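Local structure of C-glycoside 3-oxidase (Microbacterium trichothecenolyticum, 7DVE) at residues 132-137 against 152-157; 183-188 against 193-198; 371-376 against 409-414. The protein uses FAD and molecular oxygen to oxidise the C3 hydroxyl of the sugar in C-glycosides such as isoorientin and mangiferin, releasing hydrogen peroxide. All coordinates share one frame; numbering follows the deposited sequence.

Contact 1 (132-137 against 152-157); sequences CPRPND and ELLSEG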
loop_
_atom_site.group_PDB
_atom_site.type_symbol
_atom_site.label_atom_id
_atom_site.label_comp_id
_atom_site.label_asym_id
_atom_site.label_seq_id
_atom_site.Cartn_x
_atom_site.Cartn_y
_atom_site.Cartn_z
ATOM N N CYS A 132 -0.142 -5.053 8.558
ATOM C CA CYS A 132 1.132 -4.330 8.634
ATOM C C CYS A 132 2.266 -5.143 9.256
ATOM O O CYS A 132 2.843 -4.736 10.267
ATOM C CB CYS A 132 0.955 -3.033 9.416
ATOM S SG CYS A 132 -0.010 -1.763 8.593
ATOM N N PRO A 133 2.675 -6.248 8.639
ATOM C CA PRO A 133 3.850 -6.967 9.146
ATOM C C PRO A 133 5.145 -6.213 8.874
ATOM O O PRO A 133 5.228 -5.328 8.015
ATOM C CB PRO A 133 3.821 -8.290 8.379
ATOM C CG PRO A 133 3.160 -7.955 7.091
ATOM C CD PRO A 133 2.190 -6.805 7.364
ATOM N N ARG A 134 6.189 -6.591 9.645
ATOM C CA ARG A 134 7.550 -6.139 9.416
ATOM C C ARG A 134 8.236 -7.089 8.442
ATOM O O ARG A 134 7.933 -8.285 8.430
ATOM C CB ARG A 134 8.326 -6.098 10.730
ATOM C CG ARG A 134 7.935 -4.937 11.640
ATOM C CD ARG A 134 8.765 -4.921 12.904
ATOM N NE ARG A 134 8.381 -3.820 13.780
ATOM C CZ ARG A 134 9.245 -3.048 14.424
ATOM N NH1 ARG A 134 10.553 -3.237 14.321
ATOM N NH2 ARG A 134 8.787 -2.053 15.185
ATOM N N PRO A 135 9.135 -6.589 7.598
ATOM C CA PRO A 135 9.913 -7.491 6.746
ATOM C C PRO A 135 10.849 -8.342 7.592
ATOM O O PRO A 135 11.328 -7.916 8.646
ATOM C CB PRO A 135 10.694 -6.538 5.838
ATOM C CG PRO A 135 10.807 -5.266 6.639
ATOM C CD PRO A 135 9.531 -5.180 7.427
ATOM N N ASN A 136 11.108 -9.558 7.113
ATOM C CA ASN A 136 11.988 -10.507 7.782
ATOM C C ASN A 136 13.071 -10.996 6.817
ATOM O O ASN A 136 12.879 -11.006 5.599
ATOM C CB ASN A 136 11.168 -11.682 8.331
ATOM C CG ASN A 136 11.953 -12.544 9.310
ATOM O OD1 ASN A 136 12.953 -12.104 9.902
ATOM N ND2 ASN A 136 11.479 -13.771 9.519
ATOM N N ASP A 137 14.211 -11.391 7.364
ATOM C CA ASP A 137 15.300 -12.058 6.608
ATOM C C ASP A 137 15.614 -11.250 5.340
ATOM O O ASP A 137 15.777 -10.025 5.423
ATOM C CB ASP A 137 14.897 -13.520 6.383
ATOM C CG ASP A 137 15.037 -14.382 7.649
ATOM O OD1 ASP A 137 15.414 -13.847 8.725
ATOM O OD2 ASP A 137 14.779 -15.606 7.562
ATOM N N GLU A 152 13.988 1.352 14.145
ATOM C CA GLU A 152 13.425 2.627 14.589
ATOM C C GLU A 152 12.444 3.204 13.560
ATOM O O GLU A 152 11.382 3.731 13.932
ATOM C CB GLU A 152 14.554 3.614 14.909
ATOM C CG GLU A 152 14.104 5.065 15.000
ATOM C CD GLU A 152 15.258 6.043 15.068
ATOM O OE1 GLU A 152 15.857 6.173 16.149
ATOM O OE2 GLU A 152 15.581 6.683 14.042
ATOM N N LEU A 153 12.753 3.089 12.260
ATOM C CA LEU A 153 11.805 3.574 11.256
ATOM C C LEU A 153 10.515 2.756 11.255
ATOM O O LEU A 153 9.420 3.307 11.089
ATOM C CB LEU A 153 12.437 3.556 9.864
ATOM C CG LEU A 153 13.635 4.498 9.719
ATOM C CD1 LEU A 153 14.153 4.453 8.282
ATOM C CD2 LEU A 153 13.256 5.913 10.149
ATOM N N LEU A 154 10.615 1.438 11.404
ATOM C CA LEU A 154 9.398 0.631 11.422
ATOM C C LEU A 154 8.557 0.937 12.667
ATOM O O LEU A 154 7.321 0.993 12.586
ATOM C CB LEU A 154 9.744 -0.850 11.341
ATOM C CG LEU A 154 10.439 -1.336 10.078
ATOM C CD1 LEU A 154 11.208 -2.596 10.394
ATOM C CD2 LEU A 154 9.427 -1.604 8.931
ATOM N N SER A 155 9.203 1.145 13.824
ATOM C CA SER A 155 8.464 1.593 15.009
ATOM C C SER A 155 7.744 2.910 14.747
ATOM O O SER A 155 6.560 3.054 15.073
ATOM C CB SER A 155 9.398 1.741 16.208
ATOM O OG SER A 155 9.864 0.476 16.640
ATOM N N GLU A 156 8.434 3.872 14.128
ATOM C CA GLU A 156 7.782 5.135 13.800
ATOM C C GLU A 156 6.604 4.938 12.837
ATOM O O GLU A 156 5.559 5.579 12.991
ATOM C CB GLU A 156 8.812 6.105 13.239
ATOM C CG GLU A 156 9.543 6.830 14.338
ATOM C CD GLU A 156 8.655 7.808 15.072
ATOM O OE1 GLU A 156 7.976 7.413 16.062
ATOM O OE2 GLU A 156 8.654 8.986 14.651
ATOM N N GLY A 157 6.735 4.045 11.853
ATOM C CA GLY A 157 5.615 3.796 10.951
ATOM C C GLY A 157 4.429 3.146 11.644
ATOM O O GLY A 157 3.270 3.466 11.349
#

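Contact 2 (183-188 against 193-198); sequences AVEDAH and ERVQRM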
loop_
_atom_site.group_PDB
_atom_site.type_symbol
_atom_site.label_atom_id
_atom_site.label_comp_id
_atom_site.label_asym_id
_atom_site.label_seq_id
_atom_site.Cartn_x
_atom_site.Cartn_y
_atom_site.Cartn_z
ATOM N N ALA A 183 0.080 -25.541 16.374
ATOM C CA ALA A 183 0.157 -26.993 16.550
ATOM C C ALA A 183 1.042 -27.656 15.497
ATOM O O ALA A 183 1.781 -28.596 15.805
ATOM C CB ALA A 183 -1.245 -27.604 16.497
ATOM N N VAL A 184 0.964 -27.201 14.249
ATOM C CA VAL A 184 1.678 -27.816 13.134
ATOM C C VAL A 184 2.872 -26.967 12.694
ATOM O O VAL A 184 3.356 -27.131 11.583
ATOM C CB VAL A 184 0.744 -28.087 11.936
ATOM C CG1 VAL A 184 -0.405 -29.007 12.319
ATOM C CG2 VAL A 184 0.208 -26.771 11.369
ATOM N N GLU A 185 3.336 -26.035 13.517
ATOM C CA GLU A 185 4.444 -25.185 13.099
ATOM C C GLU A 185 5.756 -25.750 13.630
ATOM O O GLU A 185 5.815 -26.266 14.749
ATOM C CB GLU A 185 4.224 -23.742 13.560
ATOM C CG GLU A 185 5.334 -23.141 14.386
ATOM C CD GLU A 185 4.807 -22.111 15.365
ATOM O OE1 GLU A 185 4.411 -21.026 14.900
ATOM O OE2 GLU A 185 4.798 -22.377 16.590
ATOM N N ASP A 186 6.797 -25.679 12.801
ATOM C CA ASP A 186 8.057 -26.335 13.132
ATOM C C ASP A 186 8.666 -25.734 14.391
ATOM O O ASP A 186 8.728 -24.511 14.551
ATOM C CB ASP A 186 9.041 -26.236 11.965
ATOM C CG ASP A 186 8.915 -27.405 10.995
ATOM O OD1 ASP A 186 9.810 -27.570 10.136
ATOM O OD2 ASP A 186 7.912 -28.151 11.085
ATOM N N ALA A 187 9.127 -26.606 15.285
ATOM C CA ALA A 187 9.686 -26.172 16.558
ATOM C C ALA A 187 11.030 -25.484 16.362
ATOM O O ALA A 187 11.690 -25.117 17.338
ATOM C CB ALA A 187 9.832 -27.364 17.504
ATOM N N HIS A 188 11.441 -25.305 15.108
ATOM C CA HIS A 188 12.713 -24.678 14.778
ATOM C C HIS A 188 12.610 -23.171 14.567
ATOM O O HIS A 188 13.648 -22.509 14.470
ATOM C CB HIS A 188 13.308 -25.331 13.523
ATOM N N GLU A 193 9.373 -15.401 13.943
ATOM C CA GLU A 193 8.927 -16.259 12.861
ATOM C C GLU A 193 7.736 -17.147 13.196
ATOM O O GLU A 193 7.164 -17.740 12.276
ATOM C CB GLU A 193 10.092 -17.129 12.369
ATOM C CG GLU A 193 11.384 -16.342 12.303
ATOM C CD GLU A 193 12.552 -17.160 11.819
ATOM O OE1 GLU A 193 12.665 -18.337 12.241
ATOM O OE2 GLU A 193 13.358 -16.614 11.019
ATOM N N ARG A 194 7.331 -17.245 14.456
ATOM C CA ARG A 194 6.249 -18.162 14.760
ATOM C C ARG A 194 4.897 -17.533 14.431
ATOM O O ARG A 194 4.769 -16.330 14.195
ATOM C CB ARG A 194 6.315 -18.612 16.217
ATOM C CG ARG A 194 7.265 -19.788 16.421
ATOM C CD ARG A 194 7.393 -20.195 17.874
ATOM N NE ARG A 194 7.906 -19.120 18.715
ATOM C CZ ARG A 194 9.058 -19.164 19.364
ATOM N NH1 ARG A 194 9.861 -20.216 19.280
ATOM N NH2 ARG A 194 9.420 -18.126 20.110
ATOM N N VAL A 195 3.882 -18.393 14.356
ATOM C CA VAL A 195 2.522 -17.936 14.133
ATOM C C VAL A 195 2.116 -16.970 15.245
ATOM O O VAL A 195 2.406 -17.197 16.424
ATOM C CB VAL A 195 1.594 -19.155 14.048
ATOM C CG1 VAL A 195 0.169 -18.710 13.826
ATOM C CG2 VAL A 195 2.041 -20.063 12.904
ATOM N N GLN A 196 1.489 -15.859 14.870
ATOM C CA GLN A 196 1.222 -14.777 15.813
ATOM C C GLN A 196 0.090 -13.925 15.258
ATOM O O GLN A 196 -0.382 -14.149 14.137
ATOM C CB GLN A 196 2.484 -13.937 16.063
ATOM C CG GLN A 196 3.223 -13.469 14.781
ATOM C CD GLN A 196 4.531 -12.781 15.113
ATOM O OE1 GLN A 196 4.537 -11.647 15.604
ATOM N NE2 GLN A 196 5.646 -13.474 14.894
ATOM N N ARG A 197 -0.352 -12.939 16.051
ATOM C CA ARG A 197 -1.394 -12.039 15.571
ATOM C C ARG A 197 -0.852 -11.169 14.453
ATOM O O ARG A 197 0.322 -10.797 14.457
ATOM C CB ARG A 197 -1.921 -11.143 16.689
ATOM C CG ARG A 197 -2.442 -11.866 17.898
ATOM C CD ARG A 197 -1.998 -11.121 19.154
ATOM N NE ARG A 197 -2.848 -11.426 20.290
ATOM C CZ ARG A 197 -2.505 -12.311 21.214
ATOM N NH1 ARG A 197 -1.394 -13.027 21.098
ATOM N NH2 ARG A 197 -3.279 -12.469 22.291
ATOM N N MET A 198 -1.687 -10.859 13.483
ATOM C CA MET A 198 -1.246 -9.908 12.484
ATOM C C MET A 198 -1.236 -8.513 13.106
ATOM O O MET A 198 -2.214 -8.120 13.744
ATOM C CB MET A 198 -2.142 -9.915 11.252
ATOM C CG MET A 198 -1.642 -8.939 10.195
ATOM S SD MET A 198 -0.113 -9.507 9.433
ATOM C CE MET A 198 -0.750 -10.771 8.315
#

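Contact 3 (371-376 against 409-414); sequences LFCAKD and HATIDR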
loop_
_atom_site.group_PDB
_atom_site.type_symbol
_atom_site.label_atom_id
_atom_site.label_comp_id
_atom_site.label_asym_id
_atom_site.label_seq_id
_atom_site.Cartn_x
_atom_site.Cartn_y
_atom_site.Cartn_z
ATOM N N LEU A 371 -1.429 -16.606 0.700
ATOM C CA LEU A 371 0.020 -16.662 0.676
ATOM C C LEU A 371 0.552 -15.793 -0.457
ATOM O O LEU A 371 -0.021 -15.745 -1.545
ATOM C CB LEU A 371 0.532 -18.101 0.526
ATOM C CG LEU A 371 1.154 -18.750 1.784
ATOM C CD1 LEU A 371 0.129 -18.943 2.910
ATOM C CD2 LEU A 371 1.885 -20.061 1.431
ATOM N N PHE A 372 1.654 -15.107 -0.187
ATOM C CA PHE A 372 2.261 -14.160 -1.107
ATOM C C PHE A 372 3.704 -14.551 -1.321
ATOM O O PHE A 372 4.428 -14.820 -0.354
ATOM C CB PHE A 372 2.223 -12.725 -0.566
ATOM C CG PHE A 372 0.835 -12.186 -0.360
ATOM C CD1 PHE A 372 0.051 -12.622 0.717
ATOM C CD2 PHE A 372 0.312 -11.232 -1.225
ATOM C CE1 PHE A 372 -1.248 -12.131 0.923
ATOM C CE2 PHE A 372 -0.978 -10.723 -1.010
ATOM C CZ PHE A 372 -1.760 -11.181 0.074
ATOM N N CYS A 373 4.114 -14.556 -2.590
ATOM C CA CYS A 373 5.463 -14.895 -3.010
ATOM C C CYS A 373 6.314 -13.649 -3.210
ATOM O O CYS A 373 5.804 -12.573 -3.545
ATOM C CB CYS A 373 5.426 -15.682 -4.315
ATOM S SG CYS A 373 4.618 -17.241 -4.129
ATOM N N ALA A 374 7.623 -13.815 -3.005
ATOM C CA ALA A 374 8.605 -12.823 -3.415
ATOM C C ALA A 374 8.937 -13.009 -4.897
ATOM O O ALA A 374 9.002 -14.135 -5.394
ATOM C CB ALA A 374 9.874 -12.956 -2.577
ATOM N N LYS A 375 9.130 -11.897 -5.602
ATOM C CA LYS A 375 9.402 -11.938 -7.028
ATOM C C LYS A 375 10.893 -12.140 -7.286
ATOM O O LYS A 375 11.742 -11.623 -6.552
ATOM C CB LYS A 375 8.938 -10.643 -7.697
ATOM C CG LYS A 375 9.036 -10.651 -9.243
ATOM C CD LYS A 375 8.254 -11.783 -9.915
ATOM C CE LYS A 375 8.249 -11.642 -11.463
ATOM N NZ LYS A 375 9.594 -11.850 -12.131
ATOM N N ASP A 376 11.204 -12.934 -8.304
ATOM C CA ASP A 376 12.533 -12.941 -8.900
ATOM C C ASP A 376 12.709 -11.629 -9.655
ATOM O O ASP A 376 12.153 -11.455 -10.746
ATOM C CB ASP A 376 12.670 -14.141 -9.833
ATOM C CG ASP A 376 14.025 -14.204 -10.535
ATOM O OD1 ASP A 376 14.781 -13.214 -10.507
ATOM O OD2 ASP A 376 14.335 -15.265 -11.110
ATOM N N HIS A 409 7.898 -19.646 -10.859
ATOM C CA HIS A 409 6.951 -20.759 -10.938
ATOM C C HIS A 409 7.217 -21.793 -9.853
ATOM O O HIS A 409 6.278 -22.339 -9.255
ATOM C CB HIS A 409 7.028 -21.414 -12.314
ATOM C CG HIS A 409 6.293 -20.672 -13.387
ATOM N ND1 HIS A 409 6.913 -20.211 -14.531
ATOM C CD2 HIS A 409 4.985 -20.346 -13.511
ATOM C CE1 HIS A 409 6.022 -19.613 -15.302
ATOM N NE2 HIS A 409 4.843 -19.688 -14.709
ATOM N N ALA A 410 8.496 -22.087 -9.610
ATOM C CA ALA A 410 8.878 -22.996 -8.533
ATOM C C ALA A 410 8.396 -22.489 -7.173
ATOM O O ALA A 410 7.832 -23.252 -6.372
ATOM C CB ALA A 410 10.406 -23.189 -8.549
ATOM N N THR A 411 8.601 -21.199 -6.883
ATOM C CA THR A 411 8.166 -20.707 -5.567
ATOM C C THR A 411 6.643 -20.644 -5.460
ATOM O O THR A 411 6.091 -20.848 -4.369
ATOM C CB THR A 411 8.780 -19.336 -5.239
ATOM O OG1 THR A 411 8.569 -19.058 -3.855
ATOM C CG2 THR A 411 8.114 -18.219 -6.012
ATOM N N ILE A 412 5.949 -20.388 -6.569
ATOM C CA ILE A 412 4.491 -20.395 -6.553
ATOM C C ILE A 412 3.961 -21.802 -6.266
ATOM O O ILE A 412 3.017 -21.982 -5.487
ATOM C CB ILE A 412 3.963 -19.825 -7.889
ATOM C CG1 ILE A 412 4.238 -18.312 -7.947
ATOM C CG2 ILE A 412 2.480 -20.158 -8.100
ATOM C CD1 ILE A 412 3.867 -17.675 -9.259
ATOM N N ASP A 413 4.567 -22.824 -6.878
ATOM C CA ASP A 413 4.161 -24.199 -6.591
ATOM C C ASP A 413 4.358 -24.541 -5.119
ATOM O O ASP A 413 3.486 -25.162 -4.483
ATOM C CB ASP A 413 4.940 -25.153 -7.495
ATOM C CG ASP A 413 4.450 -25.107 -8.948
ATOM O OD1 ASP A 413 3.431 -24.437 -9.218
ATOM O OD2 ASP A 413 5.084 -25.728 -9.830
ATOM N N ARG A 414 5.497 -24.127 -4.555
ATOM C CA ARG A 414 5.689 -24.263 -3.114
ATOM C C ARG A 414 4.553 -23.596 -2.344
ATOM O O ARG A 414 3.954 -24.197 -1.440
ATOM C CB ARG A 414 7.051 -23.681 -2.705
ATOM C CG ARG A 414 8.247 -24.526 -3.120
ATOM C CD ARG A 414 9.573 -23.996 -2.535
ATOM N NE ARG A 414 9.658 -24.145 -1.086
ATOM C CZ ARG A 414 10.577 -23.568 -0.319
ATOM N NH1 ARG A 414 11.501 -22.765 -0.827
ATOM N NH2 ARG A 414 10.574 -23.806 0.990
HETATM O O HOH W 1 8.789 -16.268 -2.594
#

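Contact 1 (132-137 against 152-157)
In this GMC oxidoreductase, the loop that follows the FAD-binding residues Thr129 and Ala131 runs past helix 149-161, and Arg134 and Pro135 of that loop pack on Leu154 and Ser155 of the helix. Leu154 points toward the loop and serves both partners. Its CB lies over the centre of one face of the Arg134 guanidinium, 3.8 Å from CZ, so the flat cation rests on aliphatic carbon. The arginine chain gets there by staying straight from CG to NE (chi2 -178°, chi3 -179°), which carries the guanidinium well away from its own backbone and over the helix surface. At the edge of the group, NH2 donates a hydrogen bond to Ser155 OG at 3.1 Å, with the acceptor close to the guanidinium plane and the N-H...O angle at 149°. The stronger polar partner of the same group is Glu158, one turn further along the helix, which forms a salt bridge with NE. The face contact and the edge bond, with Glu158 at NE, fix how the guanidinium is turned. A leucine in place of Arg134 would probably leave the Glu158 carboxylate without its positive mate and Ser155 OG without this donor. Deeper in, the CD corner of the buried Pro135 ring, which also touches Thr492 of helix 490-510, packs against the Leu154 methyl CD2 at 3.9 Å.

Contact 2 (183-188 against 193-198)
Glu185 and Val195 join the loop after helix 176-183 to the residues leading into strand 196-204, part of the antiparallel sheet of this GMC oxidoreductase; a carboxylate accepting from a backbone N-H makes the link. The Glu185 CB already points toward the 193-198 segment. At CB the chain turns to CG away from the staggered positions (chi1 125°), and from there it runs extended, bringing the carboxylate across the Arg194 side chain at about a right angle. CD lies against the aliphatic part of that arginine, 3.5 Å from Arg194 CG. OE2 sits beside the next methylene as well, 3.6 Å from Arg194 CD, but the charged ends do not pair: Glu185 OE2 and Arg194 NE remain 5.0 Å apart, and the carboxylate and guanidinium planes are turned by 60°. Any attraction between the two charges is therefore probably felt only at a distance. OE1 carries the specific contact. It accepts from Val195 N at 2.7 Å in a nearly straight bond (171°), which meets the oxygen nearly along its C-O axis. The same oxygen lies close to Arg194 CB and, on the valine side chain, to CG2. Val195 in turn touches Leu181 of helix 176-183 and Thr331 of strand 330-333. One residue on, the Gln196 side chain turns back along its own segment, and its NE2 donates to Arg194 O at 3.1 Å.

Contact 3 (371-376 against 409-414)
Cys373 and Ile412 mark where the backbones come closest, with their CA atoms 6.6 Å apart: the 371-376 segment, which begins in strand 366-373, passes beside one flank of helix 406-424. No direct hydrogen bond joins the two segments. The main link is the Cys373 side chain, which points at the helix. With SG beside its own backbone N (chi1 -64°), the sulfur rests on the helix surface, 4.0 Å from Ile412 CA and equally far from Ile412 CG1, and 3.9 Å from Thr411 O. This is van der Waals packing of a buried sulfur against helix backbone and an aliphatic branch. Thr411 faces the strand and divides its two branches between two tasks. Its methyl CG2 packs against Cys373, 4.1 Å from CB, and also approaches Ala374 O. Its hydroxyl, turned anti to the backbone N (chi1 -167°), is linked to the loop through a water. That water accepts from Ala374 N at 2.7 Å and lies 3.1 Å from Thr411 OG1, so it satisfies the backbone N-H just beyond Cys373 and bridges the two segments. Around this seam, Cys373 also touches Ala415 on the next turn of helix 406-424 and Ile301 of strand 300-307, while Leu371 lies against Ile419 and Leu422 further along the helix. Phe341 of strand 341-347 touches both Leu371 and Thr411, so the helix packs across neighbouring strands of the antiparallel sheet.

The three contacts come one after another along the chain, with no overlap in sequence. Contacts 1 and 2 have centres 19 Å apart yet touch: Pro133 CD lies 4.1 Å from Met198 SD, and the carboxylates of Asp137 and Glu193 come close. Contacts 2 and 3 both reach the antiparallel sheet, but their nearest atoms stay about 8 Å apart, as do those of contacts 1 and 3. Contact 1 is near the cofactor, with the Pro135 side chain about 10 Å from FAD. Contact 3 lies toward the probable active site: the Cys373 side chain is about 10 Å from that of His444, the inferred proton acceptor. Contact 2 lies at the surface, away from both.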